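Local coordinates for protein putative amidohydrolase/peptidase (Burkholderia cenocepacia, PDB 4WJB) that probably hydrolyses non-peptide carbon-nitrogen bonds as a zinc-dependent member of the peptidase M20 family, at residues Q60-R63 with T68-V71; A89-G94 with R415-S420. All blocks are in the same frame, centred on the assembly; numbering follows the deposited sequence.

Contact 1 of 2, residues Q60-R63 with T68-V71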
loop_
_atom_site.group_PDB
_atom_site.type_symbol
_atom_site.label_atom_id
_atom_site.label_comp_id
_atom_site.label_asym_id
_atom_site.label_seq_id
_atom_site.Cartn_x
_atom_site.Cartn_y
_atom_site.Cartn_z
ATOM N N GLN A 60 0.491 -47.479 -17.917
ATOM C CA GLN A 60 1.075 -48.811 -17.796
ATOM C C GLN A 60 0.526 -49.540 -16.570
ATOM O O GLN A 60 0.132 -50.702 -16.663
ATOM C CB GLN A 60 2.604 -48.738 -17.730
ATOM C CG GLN A 60 3.291 -50.089 -17.490
ATOM C CD GLN A 60 3.152 -51.054 -18.661
ATOM O OE1 GLN A 60 2.992 -50.639 -19.810
ATOM N NE2 GLN A 60 3.218 -52.356 -18.370
ATOM N N TRP A 61 0.482 -48.858 -15.427
ATOM C CA TRP A 61 -0.021 -49.482 -14.203
ATOM C C TRP A 61 -1.503 -49.842 -14.302
ATOM O O TRP A 61 -1.935 -50.897 -13.817
ATOM C CB TRP A 61 0.209 -48.570 -12.999
ATOM C CG TRP A 61 1.646 -48.452 -12.587
ATOM C CD1 TRP A 61 2.692 -49.231 -13.000
ATOM C CD2 TRP A 61 2.195 -47.489 -11.680
ATOM N NE1 TRP A 61 3.855 -48.813 -12.397
ATOM C CE2 TRP A 61 3.576 -47.743 -11.585
ATOM C CE3 TRP A 61 1.649 -46.436 -10.936
ATOM C CZ2 TRP A 61 4.423 -46.981 -10.776
ATOM C CZ3 TRP A 61 2.494 -45.680 -10.129
ATOM C CH2 TRP A 61 3.862 -45.957 -10.060
ATOM N N ALA A 62 -2.274 -48.968 -14.941
ATOM C CA ALA A 62 -3.708 -49.187 -15.115
ATOM C C ALA A 62 -3.994 -50.428 -15.964
ATOM O O ALA A 62 -4.885 -51.227 -15.641
ATOM C CB ALA A 62 -4.350 -47.971 -15.740
ATOM N N ARG A 63 -3.245 -50.580 -17.052
ATOM C CA ARG A 63 -3.410 -51.733 -17.932
ATOM C C ARG A 63 -3.007 -53.015 -17.218
ATOM O O ARG A 63 -3.692 -54.031 -17.323
ATOM C CB ARG A 63 -2.599 -51.549 -19.218
ATOM C CG ARG A 63 -3.230 -50.571 -20.200
ATOM C CD ARG A 63 -2.274 -50.209 -21.325
ATOM N NE ARG A 63 -2.934 -49.438 -22.378
ATOM C CZ ARG A 63 -2.286 -48.773 -23.328
ATOM N NH1 ARG A 63 -0.961 -48.771 -23.349
ATOM N NH2 ARG A 63 -2.960 -48.105 -24.251
ATOM N N THR A 68 -9.108 -50.823 -19.186
ATOM C CA THR A 68 -9.051 -50.355 -20.561
ATOM C C THR A 68 -8.852 -48.840 -20.564
ATOM O O THR A 68 -9.675 -48.096 -20.027
ATOM C CB THR A 68 -10.326 -50.711 -21.341
ATOM O OG1 THR A 68 -10.494 -52.135 -21.367
ATOM C CG2 THR A 68 -10.235 -50.189 -22.771
ATOM N N VAL A 69 -7.758 -48.387 -21.167
ATOM C CA VAL A 69 -7.421 -46.967 -21.174
ATOM C C VAL A 69 -7.894 -46.286 -22.457
ATOM O O VAL A 69 -7.699 -46.806 -23.551
ATOM C CB VAL A 69 -5.894 -46.760 -21.008
ATOM C CG1 VAL A 69 -5.497 -45.330 -21.340
ATOM C CG2 VAL A 69 -5.466 -47.123 -19.590
ATOM N N ARG A 70 -8.543 -45.135 -22.309
ATOM C CA ARG A 70 -8.909 -44.310 -23.454
ATOM C C ARG A 70 -8.428 -42.886 -23.202
ATOM O O ARG A 70 -8.222 -42.491 -22.053
ATOM C CB ARG A 70 -10.422 -44.342 -23.698
ATOM C CG ARG A 70 -11.246 -43.663 -22.623
ATOM C CD ARG A 70 -12.744 -43.881 -22.835
ATOM N NE ARG A 70 -13.545 -43.085 -21.909
ATOM C CZ ARG A 70 -13.855 -43.458 -20.669
ATOM N NH1 ARG A 70 -13.429 -44.625 -20.196
ATOM N NH2 ARG A 70 -14.590 -42.663 -19.900
ATOM N N VAL A 71 -8.230 -42.127 -24.277
ATOM C CA VAL A 71 -7.770 -40.742 -24.173
ATOM C C VAL A 71 -8.676 -39.846 -25.019
ATOM O O VAL A 71 -8.986 -40.191 -26.160
ATOM C CB VAL A 71 -6.302 -40.596 -24.644
ATOM C CG1 VAL A 71 -5.816 -39.156 -24.481
ATOM C CG2 VAL A 71 -5.386 -41.559 -23.893
HETATM O O HOH W 1 -5.913 -50.060 -22.656
HETATM O O HOH W 2 -5.755 -48.003 -24.911
#
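The backbones carrying Arg63 and Val69 face each other across a short connection, where the last turn of helix 49-64 meets the start of strand 68-71; the nearest CA pair, Arg63 to Thr68, is 6.4 Å apart. No direct hydrogen bond joins the two segments. The apolar part of the contact converges on one methyl group: Val69 CG2 lies 4.1 Å from Ala62 CB and 4.2 Å from Arg63 CG. With CG1 anti to the backbone N (chi1 167°), Val69 turns CG2 to the helix. This is a helix-to-strand packing in the zinc-binding domain of the M20 fold: strand 68-71 pairs antiparallel with strand 77-81, whose Ala79 and Val77 also touch Ala62 and Val69, respectively. The side chain of Arg63 runs extended from CG to NE, crossing Val69 at about a right angle, and its guanidinium reaches both the N and the O of Val69 through two waters in its own plane. One water accepts from Arg63 NE at 3.1 Å and from Val69 N at 2.9 Å. The other accepts from Arg63 NH2 at 2.9 Å and donates to Val69 O at 2.7 Å.

Contact 2 of 2, residues A89-G94 with R415-S420; sequences APVMTG and RAVLQS. With EDO (1,2-ethanediol), chain J; SO4 (sulfate ion), chain F.
Val91 meets Val417 and Ser420 where residues 91-94, on strand 91-96, run nearly antiparallel to residues 415-420 of helix 403-421; the axes of these short segments approach to 8.9 Å at an angle of 163°. The packing is tightest at Ser420, whose OG sits against both methyl groups of Val91, 3.3 Å from CG1 and 3.3 Å from CG2. Its chi1 of 59° places OG between the backbone N and the carbonyl carbon, 3.1 Å from Ala416 O and 3.0 Å from Val417 O. Two carbonyls of its own helix are thus within reach of the buried hydroxyl, and another ethanediol lies beside this side chain. Val91 CG1 also touches Val417 CG1 at 4.1 Å, the two side chains crossing obliquely.

In the zinc-binding domain of the M20 fold, strand 91-96 lies between parallel strands 133-138 and 198-204, with helix 403-421 packed over one sheet face; Val133 extends the apolar patch beside Val417. The strand ends at His96, a ligand of the bound zinc.

Toward the zinc, contacts between the two segments thin out: Thr93 CB is 4.2 Å from Val417 CG2, Leu413 of the same helix covers Thr93, and its hydroxyl bonds to the Tyr200 carbonyl. Met92, directed away from the helix, packs on Val136 and Trp138, near an ethanediol, probably a crystallisation additive, whose O2 lies close to Gly94 O and which is hydrogen-bonded to Trp138 and Glu201. At the partly exposed start, Ala89 makes no contact with residues 415-420; its N instead donates a nearly straight bond (170°) to O2 of a sulfate, 3.1 Å away, probably a crystallisation component, which Arg85 also binds.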
loop_
_atom_site.group_PDB
_atom_site.type_symbol
_atom_site.label_atom_id
_atom_site.label_comp_id
_atom_site.label_asym_id
_atom_site.label_seq_id
_atom_site.Cartn_x
_atom_site.Cartn_y
_atom_site.Cartn_z
ATOM N N ALA A 89 -23.732 -46.092 -16.840
ATOM C CA ALA A 89 -23.004 -44.872 -16.517
ATOM C C ALA A 89 -21.933 -45.172 -15.475
ATOM O O ALA A 89 -22.201 -45.841 -14.475
ATOM C CB ALA A 89 -23.957 -43.790 -16.013
ATOM N N PRO A 90 -20.707 -44.697 -15.717
ATOM C CA PRO A 90 -19.590 -45.048 -14.842
ATOM C C PRO A 90 -19.549 -44.243 -13.552
ATOM O O PRO A 90 -20.114 -43.145 -13.465
ATOM C CB PRO A 90 -18.370 -44.721 -15.702
ATOM C CG PRO A 90 -18.831 -43.562 -16.525
ATOM C CD PRO A 90 -20.268 -43.889 -16.867
ATOM N N VAL A 91 -18.883 -44.806 -12.551
ATOM C CA VAL A 91 -18.414 -44.028 -11.421
ATOM C C VAL A 91 -16.995 -43.591 -11.756
ATOM O O VAL A 91 -16.174 -44.413 -12.168
ATOM C CB VAL A 91 -18.445 -44.825 -10.105
ATOM C CG1 VAL A 91 -17.798 -44.013 -8.976
ATOM C CG2 VAL A 91 -19.880 -45.180 -9.749
ATOM N N MET A 92 -16.713 -42.302 -11.601
ATOM C CA MET A 92 -15.421 -41.750 -11.995
ATOM C C MET A 92 -14.683 -41.205 -10.779
ATOM O O MET A 92 -15.293 -40.651 -9.872
ATOM C CB MET A 92 -15.600 -40.646 -13.048
ATOM C CG MET A 92 -14.292 -39.975 -13.500
ATOM S SD MET A 92 -14.465 -38.908 -14.958
ATOM C CE MET A 92 -15.709 -37.743 -14.391
ATOM N N THR A 93 -13.369 -41.386 -10.757
ATOM C CA THR A 93 -12.553 -40.802 -9.707
ATOM C C THR A 93 -11.189 -40.455 -10.269
ATOM O O THR A 93 -10.725 -41.074 -11.218
ATOM C CB THR A 93 -12.406 -41.744 -8.490
ATOM O OG1 THR A 93 -11.762 -41.045 -7.418
ATOM C CG2 THR A 93 -11.601 -42.989 -8.843
ATOM N N GLY A 94 -10.552 -39.442 -9.703
ATOM C CA GLY A 94 -9.242 -39.060 -10.177
ATOM C C GLY A 94 -8.976 -37.594 -9.942
ATOM O O GLY A 94 -9.726 -36.914 -9.237
ATOM N N ARG A 415 -14.369 -47.105 -0.411
ATOM C CA ARG A 415 -15.720 -47.440 0.033
ATOM C C ARG A 415 -16.784 -46.602 -0.658
ATOM O O ARG A 415 -17.858 -47.099 -0.974
ATOM C CB ARG A 415 -15.837 -47.287 1.551
ATOM C CG ARG A 415 -14.867 -48.167 2.308
ATOM C CD ARG A 415 -15.508 -49.498 2.678
ATOM N NE ARG A 415 -16.056 -49.450 4.033
ATOM C CZ ARG A 415 -15.585 -50.155 5.061
ATOM N NH1 ARG A 415 -16.141 -50.022 6.255
ATOM N NH2 ARG A 415 -14.568 -50.999 4.901
ATOM N N ALA A 416 -16.486 -45.322 -0.871
ATOM C CA ALA A 416 -17.395 -44.434 -1.586
ATOM C C ALA A 416 -17.615 -44.902 -3.025
ATOM O O ALA A 416 -18.753 -45.002 -3.490
ATOM C CB ALA A 416 -16.861 -43.004 -1.569
ATOM N N VAL A 417 -16.516 -45.172 -3.725
ATOM C CA VAL A 417 -16.576 -45.610 -5.116
ATOM C C VAL A 417 -17.300 -46.940 -5.208
ATOM O O VAL A 417 -18.156 -47.141 -6.076
ATOM C CB VAL A 417 -15.170 -45.738 -5.734
ATOM C CG1 VAL A 417 -15.221 -46.538 -7.037
ATOM C CG2 VAL A 417 -14.571 -44.359 -5.958
ATOM N N LEU A 418 -16.964 -47.841 -4.292
ATOM C CA LEU A 418 -17.592 -49.152 -4.251
ATOM C C LEU A 418 -19.105 -49.035 -4.081
ATOM O O LEU A 418 -19.857 -49.640 -4.835
ATOM C CB LEU A 418 -17.001 -49.995 -3.124
ATOM C CG LEU A 418 -17.578 -51.405 -3.017
ATOM C CD1 LEU A 418 -17.450 -52.132 -4.349
ATOM C CD2 LEU A 418 -16.896 -52.180 -1.904
ATOM N N GLN A 419 -19.549 -48.240 -3.108
ATOM C CA GLN A 419 -20.983 -48.088 -2.859
ATOM C C GLN A 419 -21.722 -47.547 -4.086
ATOM O O GLN A 419 -22.780 -48.057 -4.458
ATOM C CB GLN A 419 -21.237 -47.170 -1.659
ATOM C CG GLN A 419 -22.716 -46.934 -1.392
ATOM C CD GLN A 419 -22.970 -46.048 -0.191
ATOM O OE1 GLN A 419 -22.123 -45.915 0.691
ATOM N NE2 GLN A 419 -24.143 -45.427 -0.157
ATOM N N SER A 420 -21.160 -46.520 -4.719
ATOM C CA SER A 420 -21.818 -45.875 -5.850
ATOM C C SER A 420 -21.802 -46.748 -7.102
ATOM O O SER A 420 -22.719 -46.678 -7.920
ATOM C CB SER A 420 -21.165 -44.525 -6.146
ATOM O OG SER A 420 -19.792 -44.684 -6.446
HETATM C C1 EDO J . -13.482 -36.466 -9.955
HETATM O O1 EDO J . -13.284 -37.253 -11.130
HETATM C C2 EDO J . -13.076 -35.032 -10.267
HETATM O O2 EDO J . -11.694 -35.009 -10.634
HETATM S S SO4 F . -27.700 -46.602 -15.710
HETATM O O1 SO4 F . -28.289 -45.482 -14.984
HETATM O O2 SO4 F . -26.862 -46.094 -16.790
HETATM O O3 SO4 F . -26.900 -47.418 -14.807
HETATM O O4 SO4 F . -28.749 -47.459 -16.262
#

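Contact 1 closes before contact 2 opens along the chain, and their centres lie about 17 Å apart with nearest atoms about 5 Å from each other, without touching. Both belong to the zinc-binding domain and reach the same sheet: strand 68-71 pairs with 77-81, which pairs with 133-138, the neighbour of strand 91-96. Contact 1 thus attaches helix 49-64 at the sheet's edge, whereas contact 2 lays the C-terminal helix 403-421 on a strand farther inside. Contact 1 spans a short local connection; contact 2 brings together segments 321 residues apart, tying the end of the chain to the strand that ends in zinc ligand His96.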